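Local coordinates for protein extracellular ligand-binding receptor (Rhodopseudomonas palustris, PDB 3SG0) that binds benzoylformate and probably delivers such aromatic acids for uptake, as a solute-binding protein of the leucine-binding protein family, at residues Asp144-Ala149 with Glu369-Leu374; Ala26-Gly31 with Glu61-Phe66; Thr213-Val218 with Arg237-Ala242. All coordinates share one frame; numbering follows the deposited sequence. Where two conformers were deposited one is given.

In the fold
Contact 1 lies about 13 Å from the chain's centre, whereas contacts 2 and 3 are peripheral, at about 24 and 27 Å. All three are partly buried. Contact 2 joins neighbouring strands of the six-stranded sheet; contact 3 sits at the start of two neighbours in the separate four-stranded parallel sheet. Contacts 1 and 2 fall on opposite sides of the centre, as do contacts 2 and 3. Chemistry follows place. Contact 2 is a backbone ladder with one apolar and one mixed face, contact 3 mixes one direct backbone bond with a water bridge and a packed ring, and contact 1 is a helix pressed against a turn by apolar groups. Contact 3 is nested inside contact 1's loop.

Contact 1: Asp144-Ala149 with Glu369-Leu374; sequences DIMAEA and ERSAFL
Met-146, a selenomethionine, meets the flat peptide that joins Ser-371 to Ala-372. Its CE comes over a face of this peptide, not into its plane, and lies 3.4 Å from Ser-371 O. The Met-146 chain bends at its second torsion (chi2 -63°), which carries SE and CE alongside Ala-372. SE is 3.8 Å from Ala-372 CB. Ala-372 CB also meets Ala-149 CB, at 3.6 Å. Ile-145 uses its CG2 branch, 3.8 Å from Ser-371 OG, with Glu-369 CA next. Leu-374 closes the far end, with CD2 4.5 Å from Ala-149 O and further packing on Ile-150 and Tyr-153.

Ser-371 is modelled in two conformers; in one, OG is hydrogen-bonded to Asp-368 O, within its own turn. Met-146 also touches Pro-141, Glu-270 and Tyr-175, and its side chain is about 8 Å from the bound benzoylformate. Strand 373-378 is the middle strand of a three-stranded antiparallel sheet, between 266-269 and 381-384. Helix 143-156 thus packs on the turn that leads into it. The two segments share no hydrogen bond, so the fit between them rests on close packing of methyl groups and the selenoether.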
loop_
_atom_site.group_PDB
_atom_site.type_symbol
_atom_site.label_atom_id
_atom_site.label_comp_id
_atom_site.label_asym_id
_atom_site.label_seq_id
_atom_site.Cartn_x
_atom_site.Cartn_y
_atom_site.Cartn_z
ATOM N N ASP A 144 -8.165 2.266 -7.144
ATOM C CA ASP A 144 -9.262 2.169 -8.099
ATOM C C ASP A 144 -9.240 0.850 -8.874
ATOM O O ASP A 144 -10.298 0.296 -9.191
ATOM C CB ASP A 144 -9.384 3.407 -9.015
ATOM C CG ASP A 144 -8.132 3.708 -9.822
ATOM O OD1 ASP A 144 -7.030 3.262 -9.471
ATOM O OD2 ASP A 144 -8.257 4.442 -10.831
ATOM N N ILE A 145 -8.045 0.332 -9.153
ATOM C CA ILE A 145 -7.908 -0.967 -9.803
ATOM C C ILE A 145 -8.504 -2.058 -8.922
ATOM O O ILE A 145 -9.254 -2.921 -9.380
ATOM C CB ILE A 145 -6.423 -1.291 -10.074
ATOM C CG1 ILE A 145 -5.812 -0.268 -11.034
ATOM C CG2 ILE A 145 -6.263 -2.708 -10.614
ATOM C CD1 ILE A 145 -4.293 -0.334 -11.110
HETATM N N MSE A 146 -8.163 -2.013 -7.641
HETATM C CA MSE A 146 -8.650 -3.005 -6.700
HETATM C C MSE A 146 -10.152 -2.879 -6.477
HETATM O O MSE A 146 -10.861 -3.886 -6.395
HETATM C CB MSE A 146 -7.898 -2.894 -5.373
HETATM C CG MSE A 146 -6.396 -3.140 -5.514
HETATM SE SE MSE A 146 -5.995 -4.962 -6.122
HETATM C CE MSE A 146 -4.139 -4.786 -6.619
ATOM N N ALA A 147 -10.641 -1.645 -6.376
ATOM C CA ALA A 147 -12.064 -1.401 -6.167
ATOM C C ALA A 147 -12.880 -1.916 -7.351
ATOM O O ALA A 147 -13.956 -2.492 -7.172
ATOM C CB ALA A 147 -12.318 0.073 -5.942
ATOM N N GLU A 148 -12.381 -1.721 -8.565
ATOM C CA GLU A 148 -13.078 -2.237 -9.736
ATOM C C GLU A 148 -13.133 -3.760 -9.699
ATOM O O GLU A 148 -14.178 -4.354 -9.981
ATOM C CB GLU A 148 -12.417 -1.754 -11.028
ATOM C CG GLU A 148 -12.558 -0.262 -11.287
ATOM C CD GLU A 148 -13.975 0.160 -11.646
ATOM O OE1 GLU A 148 -14.844 -0.721 -11.807
ATOM O OE2 GLU A 148 -14.218 1.379 -11.770
ATOM N N ALA A 149 -12.024 -4.393 -9.336
ATOM C CA ALA A 149 -11.967 -5.851 -9.306
ATOM C C ALA A 149 -12.879 -6.458 -8.234
ATOM O O ALA A 149 -13.582 -7.441 -8.479
ATOM C CB ALA A 149 -10.531 -6.322 -9.117
ATOM N N GLU A 369 -5.469 -4.163 -14.544
ATOM C CA GLU A 369 -6.312 -5.154 -13.891
ATOM C C GLU A 369 -5.618 -6.498 -13.702
ATOM O O GLU A 369 -6.058 -7.313 -12.890
ATOM C CB GLU A 369 -7.616 -5.348 -14.673
ATOM C CG GLU A 369 -7.465 -6.087 -16.006
ATOM C CD GLU A 369 -6.902 -5.231 -17.127
ATOM O OE1 GLU A 369 -6.792 -3.994 -16.964
ATOM O OE2 GLU A 369 -6.579 -5.799 -18.195
ATOM N N ARG A 370 -4.533 -6.740 -14.424
ATOM C CA ARG A 370 -3.814 -7.994 -14.255
ATOM C C ARG A 370 -3.147 -8.101 -12.898
ATOM O O ARG A 370 -2.752 -9.190 -12.484
ATOM C CB ARG A 370 -2.809 -8.187 -15.382
ATOM C CG ARG A 370 -3.515 -8.272 -16.726
ATOM C CD ARG A 370 -2.594 -8.318 -17.921
ATOM N NE ARG A 370 -3.369 -8.170 -19.151
ATOM C CZ ARG A 370 -2.838 -8.097 -20.367
ATOM N NH1 ARG A 370 -1.524 -8.164 -20.523
ATOM N NH2 ARG A 370 -3.623 -7.955 -21.427
ATOM N N SER A 371 -3.032 -6.981 -12.194
ATOM C CA SER A 371 -2.413 -6.891 -10.873
ATOM C C SER A 371 -3.378 -7.205 -9.738
ATOM O O SER A 371 -2.966 -7.300 -8.586
ATOM C CB SER A 371 -1.850 -5.476 -10.639
ATOM O OG SER A 371 -2.870 -4.511 -10.382
ATOM N N ALA A 372 -4.672 -7.288 -10.042
ATOM C CA ALA A 372 -5.675 -7.506 -9.002
ATOM C C ALA A 372 -5.914 -8.994 -8.820
ATOM O O ALA A 372 -6.403 -9.672 -9.729
ATOM C CB ALA A 372 -6.981 -6.795 -9.341
ATOM N N PHE A 373 -5.553 -9.510 -7.656
ATOM C CA PHE A 373 -5.803 -10.907 -7.306
ATOM C C PHE A 373 -6.831 -10.980 -6.187
ATOM O O PHE A 373 -6.715 -10.279 -5.183
ATOM C CB PHE A 373 -4.510 -11.590 -6.864
ATOM C CG PHE A 373 -3.491 -11.717 -7.961
ATOM C CD1 PHE A 373 -3.464 -12.834 -8.778
ATOM C CD2 PHE A 373 -2.579 -10.701 -8.199
ATOM C CE1 PHE A 373 -2.532 -12.941 -9.805
ATOM C CE2 PHE A 373 -1.652 -10.808 -9.217
ATOM C CZ PHE A 373 -1.629 -11.930 -10.017
ATOM N N LEU A 374 -7.853 -11.807 -6.352
ATOM C CA LEU A 374 -8.842 -11.986 -5.301
ATOM C C LEU A 374 -8.288 -12.905 -4.230
ATOM O O LEU A 374 -7.908 -14.044 -4.517
ATOM C CB LEU A 374 -10.159 -12.513 -5.868
ATOM C CG LEU A 374 -10.957 -11.500 -6.690
ATOM C CD1 LEU A 374 -12.106 -12.179 -7.407
ATOM C CD2 LEU A 374 -11.475 -10.381 -5.802
#

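Contact 2: Ala26-Gly31 with Glu61-Phe66; sequences AEIKIG and EKVTYF
Ile-28 and Ile-30 pair with the strand of Val-63 and Tyr-65 as parallel neighbours in the six-stranded sheet, in a beta-alpha-beta crossover made through helix 41-50. The first shell is a backbone ladder. Ile-28 N donates to Lys-62 O and Ile-28 O accepts from Thr-64 N. Ile-30 N then donates to Thr-64 O and Ile-30 O accepts from Phe-66 N. Ile-28 N to Lys-62 O is 2.9 Å, and the other three are similar; this first bond is the most bent, at 146°.

One face carries Ile-28, Ile-30, Val-63 and Tyr-65. Ile-30 CG1 meets Val-63 CG1 at 3.8 Å. Ile-30 and Tyr-65 run side by side, with Ile-30 CB 3.6 Å from Tyr-65 CD1. Helix 306-328 covers this face: Met-315 touches Ile-30 and Tyr-65, and Ile-322 touches Ile-28. Tyr-65 OH is held by Pro-55 O.

The other face carries Lys-29, Thr-64 and Phe-66. Lys-29 CG lies at the edge of the Phe-66 ring, 3.8 Å from CE2. At the strand start, a water donates to both Ala-26 O and Glu-61 OE1. Glu-27 reaches across to the neighbouring strand, its chain bent at the second torsion (chi2 -89°). Lys-62 CE lies 3.9 Å from Glu-27 CG, but NZ stays beyond salt-bridge distance of OE1. Thr-64 OG1 donates to Glu-27 OE1 at 2.7 Å, using that oxygen's anti lone pair.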
loop_
_atom_site.group_PDB
_atom_site.type_symbol
_atom_site.label_atom_id
_atom_site.label_comp_id
_atom_site.label_asym_id
_atom_site.label_seq_id
_atom_site.Cartn_x
_atom_site.Cartn_y
_atom_site.Cartn_z
ATOM N N ALA A 26 29.830 12.496 -1.057
ATOM C CA ALA A 26 28.696 11.846 -0.409
ATOM C C ALA A 26 28.404 10.489 -1.039
ATOM O O ALA A 26 28.506 10.324 -2.254
ATOM C CB ALA A 26 27.459 12.736 -0.478
ATOM N N GLU A 27 28.051 9.519 -0.199
ATOM C CA GLU A 27 27.562 8.230 -0.665
ATOM C C GLU A 27 26.112 8.436 -1.074
ATOM O O GLU A 27 25.601 9.545 -0.962
ATOM C CB GLU A 27 27.658 7.187 0.450
ATOM C CG GLU A 27 26.613 7.326 1.561
ATOM C CD GLU A 27 27.038 8.237 2.704
ATOM O OE1 GLU A 27 26.560 8.021 3.839
ATOM O OE2 GLU A 27 27.838 9.168 2.474
ATOM N N ILE A 28 25.447 7.382 -1.538
ATOM C CA ILE A 28 24.023 7.474 -1.844
ATOM C C ILE A 28 23.246 7.479 -0.532
ATOM O O ILE A 28 23.534 6.689 0.370
ATOM C CB ILE A 28 23.577 6.312 -2.735
ATOM C CG1 ILE A 28 24.296 6.389 -4.086
ATOM C CG2 ILE A 28 22.074 6.343 -2.927
ATOM C CD1 ILE A 28 24.100 5.172 -4.965
ATOM N N LYS A 29 22.270 8.373 -0.420
ATOM C CA LYS A 29 21.494 8.504 0.814
ATOM C C LYS A 29 20.017 8.386 0.522
ATOM O O LYS A 29 19.501 9.035 -0.390
ATOM C CB LYS A 29 21.782 9.842 1.482
ATOM C CG LYS A 29 23.216 10.014 1.937
ATOM C CD LYS A 29 23.399 11.372 2.582
ATOM C CE LYS A 29 24.780 11.519 3.188
ATOM N NZ LYS A 29 24.871 12.758 4.013
ATOM N N ILE A 30 19.340 7.532 1.281
ATOM C CA ILE A 30 17.923 7.268 1.084
ATOM C C ILE A 30 17.209 7.615 2.381
ATOM O O ILE A 30 17.566 7.087 3.445
ATOM C CB ILE A 30 17.676 5.779 0.780
ATOM C CG1 ILE A 30 18.516 5.294 -0.407
ATOM C CG2 ILE A 30 16.193 5.511 0.579
ATOM C CD1 ILE A 30 18.141 5.885 -1.730
ATOM N N GLY A 31 16.230 8.510 2.320
ATOM C CA GLY A 31 15.444 8.861 3.492
ATOM C C GLY A 31 14.122 8.135 3.483
ATOM O O GLY A 31 13.502 8.006 2.427
ATOM N N GLU A 61 28.560 2.044 -5.184
ATOM C CA GLU A 61 28.520 3.103 -4.188
ATOM C C GLU A 61 27.872 2.617 -2.908
ATOM O O GLU A 61 26.909 1.844 -2.942
ATOM C CB GLU A 61 27.718 4.297 -4.708
ATOM C CG GLU A 61 28.324 4.995 -5.909
ATOM C CD GLU A 61 29.532 5.827 -5.544
ATOM O OE1 GLU A 61 29.552 6.395 -4.430
ATOM O OE2 GLU A 61 30.462 5.911 -6.371
ATOM N N LYS A 62 28.383 3.085 -1.777
ATOM C CA LYS A 62 27.741 2.813 -0.501
ATOM C C LYS A 62 26.384 3.504 -0.450
ATOM O O LYS A 62 26.211 4.591 -1.006
ATOM C CB LYS A 62 28.612 3.291 0.664
ATOM C CG LYS A 62 28.035 2.952 2.033
ATOM C CD LYS A 62 28.962 3.355 3.174
ATOM C CE LYS A 62 28.958 4.857 3.401
ATOM N NZ LYS A 62 29.655 5.219 4.668
ATOM N N VAL A 63 25.430 2.863 0.214
ATOM C CA VAL A 63 24.100 3.423 0.399
ATOM C C VAL A 63 23.821 3.475 1.893
ATOM O O VAL A 63 24.016 2.482 2.600
ATOM C CB VAL A 63 23.029 2.550 -0.274
ATOM C CG1 VAL A 63 21.641 3.170 -0.106
ATOM C CG2 VAL A 63 23.347 2.354 -1.748
ATOM N N THR A 64 23.391 4.637 2.375
ATOM C CA THR A 64 23.029 4.823 3.770
ATOM C C THR A 64 21.542 5.163 3.846
ATOM O O THR A 64 21.057 6.011 3.089
ATOM C CB THR A 64 23.827 5.977 4.378
ATOM O OG1 THR A 64 25.229 5.682 4.291
ATOM C CG2 THR A 64 23.440 6.189 5.838
ATOM N N TYR A 65 20.831 4.515 4.766
ATOM C CA TYR A 65 19.402 4.725 4.958
ATOM C C TYR A 65 19.167 5.514 6.233
ATOM O O TYR A 65 19.805 5.258 7.259
ATOM C CB TYR A 65 18.686 3.379 5.053
ATOM C CG TYR A 65 18.871 2.550 3.807
ATOM C CD1 TYR A 65 18.036 2.726 2.714
ATOM C CD2 TYR A 65 19.897 1.617 3.703
ATOM C CE1 TYR A 65 18.202 1.995 1.560
ATOM C CE2 TYR A 65 20.071 0.876 2.543
ATOM C CZ TYR A 65 19.216 1.072 1.477
ATOM O OH TYR A 65 19.368 0.351 0.314
ATOM N N PHE A 66 18.245 6.467 6.161
ATOM C CA PHE A 66 17.857 7.287 7.299
ATOM C C PHE A 66 16.369 7.130 7.489
ATOM O O PHE A 66 15.591 7.720 6.738
ATOM C CB PHE A 66 18.169 8.749 7.008
ATOM C CG PHE A 66 19.620 9.012 6.741
ATOM C CD1 PHE A 66 20.462 9.413 7.767
ATOM C CD2 PHE A 66 20.152 8.854 5.470
ATOM C CE1 PHE A 66 21.807 9.656 7.531
ATOM C CE2 PHE A 66 21.496 9.095 5.227
ATOM C CZ PHE A 66 22.324 9.495 6.263
HETATM O O HOH W 1 30.380 8.825 -3.603
#

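Contact 3: Thr213-Val218 with Arg237-Ala242; sequences TKPDAV and RGFKGA
Phe-239 packs its ring against Pro-215, Ala-217 and Val-218. The main apolar contact is CH-pi: Val-218 CG2 sits over one ring face, offset toward the rim, at 4.0 Å from the centroid. Gly-241 N, from the ring's own segment, lies over the centre of the opposite face, so the ring is sandwiched. Pro-215 O is in plane at the edge, 3.5 Å from CE1, and Ala-217 N and Ala-242 O are also in the ring plane. Phe-239 CG is anti to the backbone N (chi1 -174°), which sends the ring toward the strand. Ala-217 CB and Ala-242 CB meet at 4.1 Å.

The polar contacts across the segments use backbone atoms, one directly and one through water. Val-218 N donates to Ala-242 O at 3.0 Å. A water donates to Asp-216 O and accepts from Ala-242 N, linking two atoms that are 3.7 Å apart and not directly bonded.

Helix 228-236 ends in a Schellman motif with Gly-238 as its C-prime residue, and Arg-235 NH1 binds Phe-239 O and Gly-241 O. Strand 217-221 lies between strands 161-167 and 242-244, while Val-218 also packs on Ile-210 of helix 204-212.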
loop_
_atom_site.group_PDB
_atom_site.type_symbol
_atom_site.label_atom_id
_atom_site.label_comp_id
_atom_site.label_asym_id
_atom_site.label_seq_id
_atom_site.Cartn_x
_atom_site.Cartn_y
_atom_site.Cartn_z
ATOM N N THR A 213 -30.277 -1.666 7.272
ATOM C CA THR A 213 -30.577 -1.673 5.838
ATOM C C THR A 213 -30.729 -3.089 5.279
ATOM O O THR A 213 -31.064 -3.263 4.109
ATOM C CB THR A 213 -29.527 -0.906 4.984
ATOM O OG1 THR A 213 -28.275 -1.611 4.969
ATOM C CG2 THR A 213 -29.326 0.509 5.500
ATOM N N LYS A 214 -30.481 -4.089 6.123
ATOM C CA LYS A 214 -30.609 -5.492 5.733
ATOM C C LYS A 214 -29.917 -5.793 4.406
ATOM O O LYS A 214 -30.542 -6.252 3.453
ATOM C CB LYS A 214 -32.080 -5.913 5.688
ATOM C CG LYS A 214 -32.759 -5.889 7.050
ATOM C CD LYS A 214 -34.182 -6.420 6.986
ATOM C CE LYS A 214 -34.802 -6.489 8.373
ATOM N NZ LYS A 214 -36.199 -7.003 8.337
ATOM N N PRO A 215 -28.607 -5.540 4.343
ATOM C CA PRO A 215 -27.861 -5.791 3.112
ATOM C C PRO A 215 -27.505 -7.265 2.949
ATOM O O PRO A 215 -27.546 -8.024 3.914
ATOM C CB PRO A 215 -26.584 -4.977 3.325
ATOM C CG PRO A 215 -26.364 -5.057 4.796
ATOM C CD PRO A 215 -27.743 -5.010 5.414
ATOM N N ASP A 216 -27.145 -7.650 1.730
ATOM C CA ASP A 216 -26.668 -8.998 1.442
ATOM C C ASP A 216 -25.209 -9.171 1.863
ATOM O O ASP A 216 -24.786 -10.259 2.262
ATOM C CB ASP A 216 -26.816 -9.291 -0.052
ATOM C CG ASP A 216 -28.244 -9.125 -0.535
ATOM O OD1 ASP A 216 -29.156 -9.715 0.083
ATOM O OD2 ASP A 216 -28.457 -8.394 -1.524
ATOM N N ALA A 217 -24.445 -8.087 1.782
ATOM C CA ALA A 217 -23.022 -8.111 2.083
ATOM C C ALA A 217 -22.640 -6.741 2.595
ATOM O O ALA A 217 -23.400 -5.784 2.443
ATOM C CB ALA A 217 -22.223 -8.456 0.837
ATOM N N VAL A 218 -21.463 -6.652 3.203
ATOM C CA VAL A 218 -20.937 -5.369 3.640
ATOM C C VAL A 218 -19.498 -5.216 3.167
ATOM O O VAL A 218 -18.698 -6.153 3.270
ATOM C CB VAL A 218 -21.006 -5.209 5.171
ATOM C CG1 VAL A 218 -20.399 -3.876 5.596
ATOM C CG2 VAL A 218 -22.446 -5.297 5.645
ATOM N N ARG A 237 -23.029 -8.348 16.204
ATOM C CA ARG A 237 -24.397 -7.835 16.152
ATOM C C ARG A 237 -25.300 -8.611 15.200
ATOM O O ARG A 237 -26.406 -8.168 14.876
ATOM C CB ARG A 237 -24.409 -6.334 15.848
ATOM C CG ARG A 237 -23.638 -5.534 16.888
ATOM C CD ARG A 237 -24.247 -4.176 17.172
ATOM N NE ARG A 237 -23.688 -3.604 18.396
ATOM C CZ ARG A 237 -24.354 -3.480 19.542
ATOM N NH1 ARG A 237 -23.757 -2.953 20.602
ATOM N NH2 ARG A 237 -25.618 -3.869 19.629
ATOM N N GLY A 238 -24.826 -9.773 14.758
ATOM C CA GLY A 238 -25.683 -10.736 14.090
ATOM C C GLY A 238 -25.612 -10.785 12.581
ATOM O O GLY A 238 -26.325 -11.569 11.958
ATOM N N PHE A 239 -24.764 -9.965 11.973
ATOM C CA PHE A 239 -24.669 -10.002 10.526
ATOM C C PHE A 239 -23.971 -11.276 10.071
ATOM O O PHE A 239 -22.850 -11.564 10.493
ATOM C CB PHE A 239 -23.949 -8.776 9.972
ATOM C CG PHE A 239 -23.967 -8.720 8.480
ATOM C CD1 PHE A 239 -25.155 -8.477 7.808
ATOM C CD2 PHE A 239 -22.818 -8.945 7.739
ATOM C CE1 PHE A 239 -25.201 -8.445 6.437
ATOM C CE2 PHE A 239 -22.857 -8.912 6.360
ATOM C CZ PHE A 239 -24.053 -8.662 5.708
ATOM N N LYS A 240 -24.643 -12.037 9.212
ATOM C CA LYS A 240 -24.130 -13.333 8.787
ATOM C C LYS A 240 -23.688 -13.355 7.325
ATOM O O LYS A 240 -23.112 -14.339 6.864
ATOM C CB LYS A 240 -25.173 -14.426 9.042
ATOM C CG LYS A 240 -25.579 -14.555 10.503
ATOM C CD LYS A 240 -25.249 -15.936 11.050
ATOM C CE LYS A 240 -25.702 -16.087 12.497
ATOM N NZ LYS A 240 -24.989 -15.151 13.410
ATOM N N GLY A 241 -23.952 -12.273 6.597
ATOM C CA GLY A 241 -23.624 -12.220 5.183
ATOM C C GLY A 241 -22.143 -12.055 4.886
ATOM O O GLY A 241 -21.310 -11.983 5.788
ATOM N N ALA A 242 -21.815 -11.998 3.605
ATOM C CA ALA A 242 -20.430 -11.845 3.180
ATOM C C ALA A 242 -19.875 -10.485 3.581
ATOM O O ALA A 242 -20.567 -9.468 3.490
ATOM C CB ALA A 242 -20.320 -12.027 1.681
HETATM O O HOH W 2 -23.800 -13.051 1.798
#